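PDB 4H0O: acetate kinase from Entamoeba histolytica, which is a pyrophosphate-dependent acetate kinase that interconverts acetate and acetyl phosphate, and probably requires magnesium. Local coordinates for residues P387-E390 / E391-I394; I199-S202 / H203-I206. One frame throughout, in Å; residues are numbered along the deposited sequence.

Both contacts are local turns where a helix or strand begins. Contact 2 comes first along the chain: 199-206 leads from the loop after helix 185-195 into strand 205-211. Contact 1 follows much later, where the loop after strand 382-385 enters helix 390-402. Strands 205-211 and 382-385 belong to the same six-stranded mixed sheet, with strand 329-333 between them, and helix 185-195 packs against side chains of both contacts. Their centres are about 21 Å apart and their nearest atoms about 12 Å, so they do not touch. Contact 1 holds a predicted magnesium-binding residue, whereas contact 2 lies away from the annotated sites, towards the periphery of the chain.

Contact 1 of 2, residues P387-E390 / E391-I394; sequences PNDE and ELVI
D389 is the N-cap residue of the helix that starts with E390, its carboxylate reaching forward to the amides of E391 and L392. With CG anti to the backbone N (chi1 169°), D389 OD2 accepts a nearly straight hydrogen bond from L392 N at 3.2 Å, met on the anti side of the carboxylate and 17° out of its plane. E391 N gives D389 OD2 a second, weak bond at 3.1 Å. V393 N donates to D389 O at 3.1 Å, and I394 N more weakly to E390 O. Apolar carbons also touch these acceptors: L392 CG is 3.4 Å from D389 OD2, and V393 CG2 rests against D389 O and N388 O. Like charges also meet, since E391 bends at chi2 and brings OE1 to 3.5 Å from D389 OD2, the two carboxylate planes 57° apart. Beyond the turn, E391 OE2 accepts a hydrogen bond from N20, E390 OE2 a weak one from the same amide, and N388 ND2 bonds to S187. N20 and E390 are both predicted magnesium ligands, so this acidic helix start is consistent with a cation-binding site; the first-turn amides that bond to D389 OD2 would partly offset its negative charge.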
loop_
_atom_site.group_PDB
_atom_site.type_symbol
_atom_site.label_atom_id
_atom_site.label_comp_id
_atom_site.label_asym_id
_atom_site.label_seq_id
_atom_site.Cartn_x
_atom_site.Cartn_y
_atom_site.Cartn_z
ATOM N N PRO B 387 6.755 -25.787 2.791
ATOM C CA PRO B 387 6.264 -26.041 4.153
ATOM C C PRO B 387 6.951 -25.169 5.205
ATOM O O PRO B 387 8.144 -24.886 5.080
ATOM C CB PRO B 387 6.634 -27.507 4.389
ATOM C CG PRO B 387 6.706 -28.107 3.027
ATOM C CD PRO B 387 7.228 -27.019 2.132
ATOM N N ASN B 388 6.203 -24.765 6.230
ATOM C CA ASN B 388 6.747 -23.945 7.310
ATOM C C ASN B 388 6.141 -24.303 8.668
ATOM O O ASN B 388 5.714 -23.417 9.412
ATOM C CB ASN B 388 6.525 -22.454 7.025
ATOM C CG ASN B 388 5.052 -22.080 6.984
ATOM O OD1 ASN B 388 4.210 -22.878 6.565
ATOM N ND2 ASN B 388 4.734 -20.867 7.431
ATOM N N ASP B 389 6.104 -25.595 8.983
ATOM C CA ASP B 389 5.564 -26.065 10.260
ATOM C C ASP B 389 6.186 -25.321 11.439
ATOM O O ASP B 389 7.413 -25.249 11.564
ATOM C CB ASP B 389 5.772 -27.575 10.415
ATOM C CG ASP B 389 5.485 -28.064 11.827
ATOM O OD1 ASP B 389 4.313 -28.374 12.130
ATOM O OD2 ASP B 389 6.435 -28.145 12.635
ATOM N N GLU B 390 5.325 -24.766 12.291
ATOM C CA GLU B 390 5.732 -23.913 13.407
ATOM C C GLU B 390 6.890 -24.445 14.252
ATOM O O GLU B 390 7.808 -23.697 14.590
ATOM C CB GLU B 390 4.538 -23.642 14.325
ATOM C CG GLU B 390 3.431 -22.810 13.709
ATOM C CD GLU B 390 2.413 -22.357 14.740
ATOM O OE1 GLU B 390 2.530 -21.213 15.229
ATOM O OE2 GLU B 390 1.501 -23.148 15.065
ATOM N N GLU B 391 6.842 -25.727 14.602
ATOM C CA GLU B 391 7.849 -26.299 15.495
ATOM C C GLU B 391 9.205 -26.454 14.822
ATOM O O GLU B 391 10.234 -26.125 15.415
ATOM C CB GLU B 391 7.381 -27.635 16.074
ATOM C CG GLU B 391 6.362 -27.490 17.190
ATOM C CD GLU B 391 5.033 -26.956 16.700
ATOM O OE1 GLU B 391 4.638 -27.289 15.561
ATOM O OE2 GLU B 391 4.389 -26.195 17.452
ATOM N N LEU B 392 9.203 -26.949 13.586
ATOM C CA LEU B 392 10.435 -27.100 12.819
ATOM C C LEU B 392 11.107 -25.743 12.622
ATOM O O LEU B 392 12.336 -25.648 12.608
ATOM C CB LEU B 392 10.155 -27.749 11.462
ATOM C CG LEU B 392 9.501 -29.132 11.485
ATOM C CD1 LEU B 392 9.336 -29.682 10.075
ATOM C CD2 LEU B 392 10.307 -30.093 12.338
ATOM N N VAL B 393 10.292 -24.699 12.484
ATOM C CA VAL B 393 10.788 -23.335 12.309
ATOM C C VAL B 393 11.605 -22.867 13.515
ATOM O O VAL B 393 12.685 -22.294 13.360
ATOM C CB VAL B 393 9.630 -22.350 12.043
ATOM C CG1 VAL B 393 10.104 -20.918 12.166
ATOM C CG2 VAL B 393 9.037 -22.587 10.665
ATOM N N ILE B 394 11.087 -23.119 14.714
ATOM C CA ILE B 394 11.798 -22.771 15.943
ATOM C C ILE B 394 12.989 -23.705 16.150
ATOM O O ILE B 394 14.053 -23.279 16.611
ATOM C CB ILE B 394 10.870 -22.831 17.173
ATOM C CG1 ILE B 394 9.668 -21.905 16.977
ATOM C CG2 ILE B 394 11.624 -22.460 18.444
ATOM C CD1 ILE B 394 8.627 -22.017 18.072
#

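Contact 2 of 2, residues I199-S202 / H203-I206; sequences IDVS and HSKI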
loop_
_atom_site.group_PDB
_atom_site.type_symbol
_atom_site.label_atom_id
_atom_site.label_comp_id
_atom_site.label_asym_id
_atom_site.label_seq_id
_atom_site.Cartn_x
_atom_site.Cartn_y
_atom_site.Cartn_z
ATOM N N ILE B 199 17.651 -24.570 -4.773
ATOM C CA ILE B 199 18.028 -23.481 -5.678
ATOM C C ILE B 199 19.269 -22.730 -5.196
ATOM O O ILE B 199 19.674 -22.860 -4.041
ATOM C CB ILE B 199 16.894 -22.445 -5.852
ATOM C CG1 ILE B 199 16.596 -21.746 -4.526
ATOM C CG2 ILE B 199 15.637 -23.089 -6.421
ATOM C CD1 ILE B 199 16.045 -20.341 -4.695
ATOM N N ASP B 200 19.864 -21.939 -6.084
ATOM C CA ASP B 200 20.977 -21.069 -5.716
ATOM C C ASP B 200 20.420 -19.800 -5.072
ATOM O O ASP B 200 20.182 -18.802 -5.755
ATOM C CB ASP B 200 21.803 -20.714 -6.957
ATOM C CG ASP B 200 23.162 -20.119 -6.615
ATOM O OD1 ASP B 200 23.336 -19.589 -5.496
ATOM O OD2 ASP B 200 24.061 -20.180 -7.481
ATOM N N VAL B 201 20.212 -19.845 -3.758
ATOM C CA VAL B 201 19.630 -18.724 -3.020
ATOM C C VAL B 201 20.505 -17.467 -3.080
ATOM O O VAL B 201 19.995 -16.356 -3.227
ATOM C CB VAL B 201 19.345 -19.104 -1.544
ATOM C CG1 VAL B 201 19.007 -17.877 -0.727
ATOM C CG2 VAL B 201 18.211 -20.120 -1.455
ATOM N N SER B 202 21.819 -17.653 -2.988
ATOM C CA SER B 202 22.765 -16.534 -2.965
ATOM C C SER B 202 22.797 -15.700 -4.248
ATOM O O SER B 202 23.392 -14.622 -4.273
ATOM C CB SER B 202 24.175 -17.026 -2.620
ATOM O OG SER B 202 24.422 -18.307 -3.173
ATOM N N HIS B 203 22.170 -16.203 -5.308
ATOM C CA HIS B 203 22.046 -15.452 -6.555
ATOM C C HIS B 203 20.618 -15.567 -7.063
ATOM O O HIS B 203 20.372 -16.068 -8.164
ATOM C CB HIS B 203 23.035 -15.969 -7.603
ATOM C CG HIS B 203 24.464 -15.889 -7.171
ATOM N ND1 HIS B 203 25.207 -14.732 -7.253
ATOM C CD2 HIS B 203 25.292 -16.826 -6.638
ATOM C CE1 HIS B 203 26.427 -14.954 -6.796
ATOM N NE2 HIS B 203 26.501 -16.219 -6.417
ATOM N N SER B 204 19.678 -15.094 -6.249
ATOM C CA SER B 204 18.261 -15.271 -6.528
ATOM C C SER B 204 17.456 -14.067 -6.067
ATOM O O SER B 204 17.811 -13.405 -5.087
ATOM C CB SER B 204 17.742 -16.521 -5.817
ATOM O OG SER B 204 17.864 -16.388 -4.409
ATOM N N LYS B 205 16.376 -13.783 -6.787
ATOM C CA LYS B 205 15.399 -12.794 -6.351
ATOM C C LYS B 205 14.108 -13.533 -6.044
ATOM O O LYS B 205 13.461 -14.085 -6.941
ATOM C CB LYS B 205 15.185 -11.733 -7.428
ATOM C CG LYS B 205 16.407 -10.863 -7.667
ATOM C CD LYS B 205 16.223 -9.944 -8.861
ATOM C CE LYS B 205 17.464 -9.098 -9.076
ATOM N NZ LYS B 205 17.861 -8.399 -7.823
ATOM N N ILE B 206 13.749 -13.555 -4.765
ATOM C CA ILE B 206 12.638 -14.368 -4.299
ATOM C C ILE B 206 11.573 -13.496 -3.647
ATOM O O ILE B 206 11.892 -12.595 -2.866
ATOM C CB ILE B 206 13.131 -15.427 -3.290
ATOM C CG1 ILE B 206 14.257 -16.261 -3.911
ATOM C CG2 ILE B 206 11.992 -16.322 -2.834
ATOM C CD1 ILE B 206 14.819 -17.337 -2.996
#
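D200 and H203 lie side by side at the outer end of a tight turn, with the carboxylate plane 89° from the imidazole plane. The carboxylate comes to the ring edge, D200 OD1 being 3.6 Å from H203 CD2, while the S202 carbonyl oxygen sits over one ring face, 3.3 Å from H203 CG. Hydrogen bonds hold the turn: S202 OG donates to D200 OD1 at 2.9 Å, nearly in line with the C-O bond, which helps to hold the carboxylate beside the ring. H203 N gives a weak bond to D200 O at 3.3 Å, and D200 centres an inverse gamma turn. In S204, chi1 of 62° sets OG between the backbone N and the carbonyl carbon, from where it donates to V201 O; the separation of 2.4 Å is very short and its exact value doubtful. Apolar contact is made where the CD1 atoms of I199 and I206 meet tip to tip at 3.7 Å. V201 and I206 both pack on I192 of helix 185-195, while the backbones of S204, K205 and I206 bond to N223, D328 and I221, so the turn delivers the chain from that helix into strand 205-211, antiparallel to strand 216-222.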